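Local coordinates for mandelate racemase/muconate lactonizing protein (Alicyclobacillus acidocaldarius LAA1, PDB 3QLD), which is of unknown function but belongs to the enolase superfamily, pairing an N-terminal capping domain with a C-terminal TIM-barrel-type domain, at residues 31-36 and 302-307; 333-338 and 366-371. All blocks are in the same frame, centred on the assembly; numbering follows the deposited sequence.

How the contacts relate
Contact 1 joins strand 25-38 of the antiparallel sheet in the N-terminal part of the chain to the first turn of helix 303-313, whereas contact 2 sets the loop at 333-338 against Phe368, in the passage from helix 362-368 to strand 369-376 of that same sheet. Their centres lie about 10 Å apart, and contact 1 closes along the chain before contact 2 opens. They meet directly at the helix start: Gly303 N lies 2.9 Å from Asp334 OD1, probably a hydrogen bond, and Val335 CG2 packs 3.8 Å from Thr302 OG1. The loop therefore lies against the helix of contact 1 and the phenylalanine of contact 2.

Contact 1: 31-36 and 302-307; sequences AILVQL and TGVGRV
Thr302 meets strand 31-36 with both branches of its side chain. Its methyl CG2 lies 3.6 Å from Ala31 CB, a close methyl-to-methyl contact, while OG1 sits 3.9 Å from Leu33 CD2. The hydroxyl lies between the backbone N and the carbonyl carbon of its own residue (chi1 83°), a torsion that turns OG1 toward the start of helix 303-313 and the methyl toward Ala31. Thr302 is the N-cap of that helix: OG1 accepts from Val304 N at 3.2 Å, a bent bond with an N-H...acceptor angle of 142°, and it also hydrogen-bonds Glu47 OE1. The polar end of this buried threonine is thus held twice.

Val304 follows, with its CB 4.0 Å from Leu33 CD2. That one leucine methyl consequently touches both the capping residue and the first helical valine, and the leucine side chain runs obliquely to each of them. Between the two segments there is van der Waals packing alone, one of its atoms being the threonine hydroxyl. Gly305 adds its backbone N to the partners of Glu47 OE1, so the same carboxylate oxygen serves the cap and the first turn. One turn of the helix is closed by Arg306 N bonding to Thr302 O at 2.9 Å.

Strand 25-38 runs antiparallel between strands 3-15 and 43-48, and Glu47 comes from the latter. Val34 and Leu36 pack on helix 105-123, while Ala31 and Leu33 bring the sheet of the N-terminal domain against helix 303-313 of the barrel-type domain.

Contact 2: 333-338 and 366-371; sequences QDVLKE and RRFSTA
Phe368 overlaps the start of segment 333-338 with the outer end of its ring, where CE2 and CZ meet both the side chain and the backbone of Gln333. Gln333 CG lies 3.5 Å from Phe368 CZ, and Gln333 CB comes up to the ring edge in plane, 3.9 Å from the same CZ. The Gln333 carbonyl oxygen approaches obliquely, 3.3 Å from Phe368 CE2. On the phenylalanine, CG stands anti to the carbonyl carbon (chi1 -64°), which carries CE2 and CZ across to Gln333.

The glutamine side chain bends at chi2 (78°), which turns its amide back toward the backbone of the next residue. NE2 gives a nearly straight bond to Asp334 O at 3.0 Å, meeting a lone pair in the carbonyl plane, with that oxygen in the plane of the amide. This bond fixes the rotation of the amide, whose plane stands 48° from that of the Phe368 ring, while CB and CG lie against the CE2-CZ end of the ring.

Such packing joins a loop of the C-terminal, barrel-type part to the antiparallel sheet that strand 369-376 shares with the N-terminal strands: Phe368, where the chain passes from helix 362-368 into strand 369-376, also packs on Leu13 and Pro14 of strand 3-15. Just beyond, Thr370 and Ala371 form a classic beta bulge opposite Arg10.

Asp334 OD1 receives Val335 N at 2.7 Å from above the carboxylate plane and also takes the N-H of Gly303. Val335 CG1 lies near the plane of the Phe368 ring at its edge, 4.5 Å from CD2, and Val335 also packs on Leu11 and Val365.

Contact 1: 31-36 and 302-307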
loop_
_atom_site.group_PDB
_atom_site.type_symbol
_atom_site.label_atom_id
_atom_site.label_comp_id
_atom_site.label_asym_id
_atom_site.label_seq_id
_atom_site.Cartn_x
_atom_site.Cartn_y
_atom_site.Cartn_z
ATOM N N ALA A 31 -1.094 -1.201 20.088
ATOM C CA ALA A 31 -0.089 -2.087 19.562
ATOM C C ALA A 31 -0.677 -3.460 19.368
ATOM O O ALA A 31 -1.652 -3.805 20.059
ATOM C CB ALA A 31 1.116 -2.121 20.563
ATOM N N ILE A 32 -0.113 -4.274 18.470
ATOM C CA ILE A 32 -0.562 -5.699 18.321
ATOM C C ILE A 32 0.650 -6.598 18.578
ATOM O O ILE A 32 1.726 -6.406 17.894
ATOM C CB ILE A 32 -1.090 -5.998 16.903
ATOM C CG1 ILE A 32 -2.427 -5.283 16.631
ATOM C CG2 ILE A 32 -1.374 -7.510 16.730
ATOM C CD1 ILE A 32 -2.855 -5.468 15.109
ATOM N N LEU A 33 0.561 -7.486 19.574
ATOM C CA LEU A 33 1.624 -8.526 19.707
ATOM C C LEU A 33 1.227 -9.867 19.200
ATOM O O LEU A 33 0.072 -10.310 19.393
ATOM C CB LEU A 33 2.094 -8.621 21.161
ATOM C CG LEU A 33 2.552 -7.315 21.834
ATOM C CD1 LEU A 33 2.991 -7.630 23.301
ATOM C CD2 LEU A 33 3.750 -6.773 21.091
ATOM N N VAL A 34 2.170 -10.537 18.538
ATOM C CA VAL A 34 1.953 -11.859 18.000
ATOM C C VAL A 34 2.683 -12.821 18.916
ATOM O O VAL A 34 3.856 -12.598 19.259
ATOM C CB VAL A 34 2.506 -11.958 16.603
ATOM C CG1 VAL A 34 2.366 -13.343 16.064
ATOM C CG2 VAL A 34 1.735 -10.950 15.658
ATOM N N GLN A 35 1.953 -13.841 19.351
ATOM C CA GLN A 35 2.558 -14.891 20.221
ATOM C C GLN A 35 2.366 -16.220 19.577
ATOM O O GLN A 35 1.225 -16.608 19.252
ATOM C CB GLN A 35 1.961 -14.820 21.638
ATOM C CG GLN A 35 2.268 -16.108 22.525
ATOM C CD GLN A 35 1.516 -16.035 23.867
ATOM O OE1 GLN A 35 0.437 -15.462 23.920
ATOM N NE2 GLN A 35 2.123 -16.585 24.980
ATOM N N LEU A 36 3.472 -16.948 19.369
ATOM C CA LEU A 36 3.410 -18.315 18.805
ATOM C C LEU A 36 3.882 -19.313 19.892
ATOM O O LEU A 36 4.763 -18.991 20.670
ATOM C CB LEU A 36 4.309 -18.471 17.573
ATOM C CG LEU A 36 3.986 -17.495 16.430
ATOM C CD1 LEU A 36 5.184 -17.533 15.424
ATOM C CD2 LEU A 36 2.661 -17.955 15.747
ATOM N N THR A 302 6.265 -0.879 21.707
ATOM C CA THR A 302 6.423 -1.570 23.006
ATOM C C THR A 302 7.773 -2.281 23.118
ATOM O O THR A 302 8.630 -2.338 22.184
ATOM C CB THR A 302 5.373 -2.657 23.282
ATOM O OG1 THR A 302 5.818 -3.849 22.626
ATOM C CG2 THR A 302 3.909 -2.252 22.778
ATOM N N GLY A 303 7.977 -2.858 24.280
ATOM C CA GLY A 303 9.277 -3.528 24.543
ATOM C C GLY A 303 9.659 -4.578 23.559
ATOM O O GLY A 303 10.840 -4.748 23.263
ATOM N N VAL A 304 8.669 -5.288 23.022
ATOM C CA VAL A 304 8.905 -6.360 22.054
ATOM C C VAL A 304 9.505 -5.859 20.744
ATOM O O VAL A 304 10.568 -6.311 20.320
ATOM C CB VAL A 304 7.601 -7.237 21.854
ATOM C CG1 VAL A 304 7.773 -8.253 20.696
ATOM C CG2 VAL A 304 7.328 -8.005 23.204
ATOM N N GLY A 305 8.773 -5.006 20.050
ATOM C CA GLY A 305 9.307 -4.238 18.920
ATOM C C GLY A 305 10.619 -3.478 19.164
ATOM O O GLY A 305 11.481 -3.431 18.289
ATOM N N ARG A 306 10.789 -2.920 20.359
ATOM C CA ARG A 306 12.011 -2.155 20.649
ATOM C C ARG A 306 13.220 -3.111 20.729
ATOM O O ARG A 306 14.292 -2.826 20.184
ATOM C CB ARG A 306 11.852 -1.381 21.946
ATOM C CG ARG A 306 13.080 -0.548 22.353
ATOM C CD ARG A 306 12.733 0.422 23.473
ATOM N NE ARG A 306 11.435 0.994 23.199
ATOM C CZ ARG A 306 11.254 2.117 22.537
ATOM N NH1 ARG A 306 12.304 2.840 22.128
ATOM N NH2 ARG A 306 10.020 2.498 22.256
ATOM N N VAL A 307 13.033 -4.229 21.408
ATOM C CA VAL A 307 14.054 -5.312 21.467
ATOM C C VAL A 307 14.466 -5.809 20.087
ATOM O O VAL A 307 15.662 -5.800 19.750
ATOM C CB VAL A 307 13.611 -6.498 22.375
ATOM C CG1 VAL A 307 14.472 -7.756 22.077
ATOM C CG2 VAL A 307 13.771 -6.059 23.791
#

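Contact 2: 333-338 and 366-371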
loop_
_atom_site.group_PDB
_atom_site.type_symbol
_atom_site.label_atom_id
_atom_site.label_comp_id
_atom_site.label_asym_id
_atom_site.label_seq_id
_atom_site.Cartn_x
_atom_site.Cartn_y
_atom_site.Cartn_z
ATOM N N GLN A 333 4.733 2.001 32.320
ATOM C CA GLN A 333 4.758 0.560 32.419
ATOM C C GLN A 333 4.679 -0.021 31.000
ATOM O O GLN A 333 3.698 0.231 30.279
ATOM C CB GLN A 333 3.537 0.093 33.222
ATOM C CG GLN A 333 3.299 -1.405 33.156
ATOM C CD GLN A 333 4.235 -2.150 34.067
ATOM O OE1 GLN A 333 4.141 -2.018 35.304
ATOM N NE2 GLN A 333 5.165 -2.920 33.481
ATOM N N ASP A 334 5.701 -0.798 30.653
ATOM C CA ASP A 334 5.896 -1.447 29.349
ATOM C C ASP A 334 5.649 -2.970 29.484
ATOM O O ASP A 334 5.315 -3.449 30.568
ATOM C CB ASP A 334 7.346 -1.134 28.902
ATOM C CG ASP A 334 7.582 -1.300 27.391
ATOM O OD1 ASP A 334 6.715 -1.832 26.716
ATOM O OD2 ASP A 334 8.684 -0.932 26.894
ATOM N N VAL A 335 5.790 -3.731 28.410
ATOM C CA VAL A 335 5.440 -5.153 28.413
ATOM C C VAL A 335 6.605 -6.113 28.739
ATOM O O VAL A 335 6.488 -7.335 28.594
ATOM C CB VAL A 335 4.774 -5.535 27.063
ATOM C CG1 VAL A 335 3.731 -4.470 26.697
ATOM C CG2 VAL A 335 5.831 -5.596 25.974
ATOM N N LEU A 336 7.697 -5.554 29.228
ATOM C CA LEU A 336 8.861 -6.349 29.655
ATOM C C LEU A 336 9.006 -6.314 31.168
ATOM O O LEU A 336 8.650 -5.344 31.788
ATOM C CB LEU A 336 10.147 -5.823 29.017
ATOM C CG LEU A 336 10.151 -5.738 27.465
ATOM C CD1 LEU A 336 11.519 -5.195 27.038
ATOM C CD2 LEU A 336 9.923 -7.120 26.883
ATOM N N LYS A 337 9.487 -7.399 31.753
ATOM C CA LYS A 337 9.690 -7.463 33.224
ATOM C C LYS A 337 10.708 -6.380 33.649
ATOM O O LYS A 337 10.557 -5.690 34.661
ATOM C CB LYS A 337 10.180 -8.869 33.615
ATOM C CG LYS A 337 9.255 -10.058 33.254
ATOM C CD LYS A 337 10.063 -11.402 33.279
ATOM C CE LYS A 337 9.143 -12.646 33.123
ATOM N NZ LYS A 337 9.926 -13.938 32.927
ATOM N N GLU A 338 11.702 -6.199 32.803
ATOM C CA GLU A 338 12.802 -5.242 32.962
ATOM C C GLU A 338 12.886 -4.254 31.781
ATOM O O GLU A 338 13.253 -4.696 30.667
ATOM C CB GLU A 338 14.113 -6.032 32.963
ATOM C CG GLU A 338 14.273 -6.924 34.220
ATOM C CD GLU A 338 14.400 -6.049 35.445
ATOM O OE1 GLU A 338 15.457 -5.368 35.543
ATOM O OE2 GLU A 338 13.423 -5.979 36.245
ATOM N N ARG A 366 -1.464 -8.709 29.756
ATOM C CA ARG A 366 -2.858 -8.974 30.058
ATOM C C ARG A 366 -3.646 -7.736 30.449
ATOM O O ARG A 366 -4.772 -7.539 29.938
ATOM C CB ARG A 366 -2.971 -10.047 31.125
ATOM C CG ARG A 366 -3.044 -11.415 30.531
ATOM C CD ARG A 366 -4.206 -12.211 31.219
ATOM N NE ARG A 366 -4.439 -11.745 32.606
ATOM C CZ ARG A 366 -5.503 -12.029 33.363
ATOM N NH1 ARG A 366 -6.486 -12.825 32.919
ATOM N NH2 ARG A 366 -5.575 -11.519 34.589
ATOM N N ARG A 367 -3.060 -6.874 31.293
ATOM C CA ARG A 367 -3.757 -5.642 31.698
ATOM C C ARG A 367 -4.039 -4.707 30.512
ATOM O O ARG A 367 -5.127 -4.114 30.452
ATOM C CB ARG A 367 -3.032 -4.877 32.823
ATOM C CG ARG A 367 -3.695 -3.448 33.215
ATOM C CD ARG A 367 -5.140 -3.534 33.881
ATOM N NE ARG A 367 -5.760 -2.205 34.137
ATOM C CZ ARG A 367 -6.465 -1.474 33.255
ATOM N NH1 ARG A 367 -6.653 -1.892 31.991
ATOM N NH2 ARG A 367 -6.979 -0.294 33.630
ATOM N N PHE A 368 -3.069 -4.586 29.593
ATOM C CA PHE A 368 -3.169 -3.636 28.516
ATOM C C PHE A 368 -4.013 -4.168 27.324
ATOM O O PHE A 368 -4.283 -3.405 26.385
ATOM C CB PHE A 368 -1.754 -3.241 28.047
ATOM C CG PHE A 368 -0.930 -2.524 29.099
ATOM C CD1 PHE A 368 -1.525 -1.585 29.952
ATOM C CD2 PHE A 368 0.457 -2.713 29.173
ATOM C CE1 PHE A 368 -0.767 -0.869 30.890
ATOM C CE2 PHE A 368 1.243 -2.015 30.109
ATOM C CZ PHE A 368 0.642 -1.084 30.970
ATOM N N SER A 369 -4.437 -5.441 27.384
ATOM C CA SER A 369 -5.195 -6.090 26.287
ATOM C C SER A 369 -6.623 -5.573 26.078
ATOM O O SER A 369 -7.435 -5.513 26.994
ATOM C CB SER A 369 -5.181 -7.612 26.438
ATOM O OG SER A 369 -3.926 -8.154 26.018
ATOM N N THR A 370 -6.939 -5.145 24.865
ATOM C CA THR A 370 -8.310 -4.701 24.602
ATOM C C THR A 370 -9.004 -5.729 23.770
ATOM O O THR A 370 -10.243 -5.674 23.580
ATOM C CB THR A 370 -8.394 -3.386 23.844
ATOM O OG1 THR A 370 -7.743 -3.525 22.590
ATOM C CG2 THR A 370 -7.794 -2.257 24.642
ATOM N N ALA A 371 -8.222 -6.657 23.249
ATOM C CA ALA A 371 -8.760 -7.792 22.481
ATOM C C ALA A 371 -7.721 -8.908 22.420
ATOM O O ALA A 371 -6.465 -8.664 22.472
ATOM C CB ALA A 371 -9.183 -7.358 21.053
#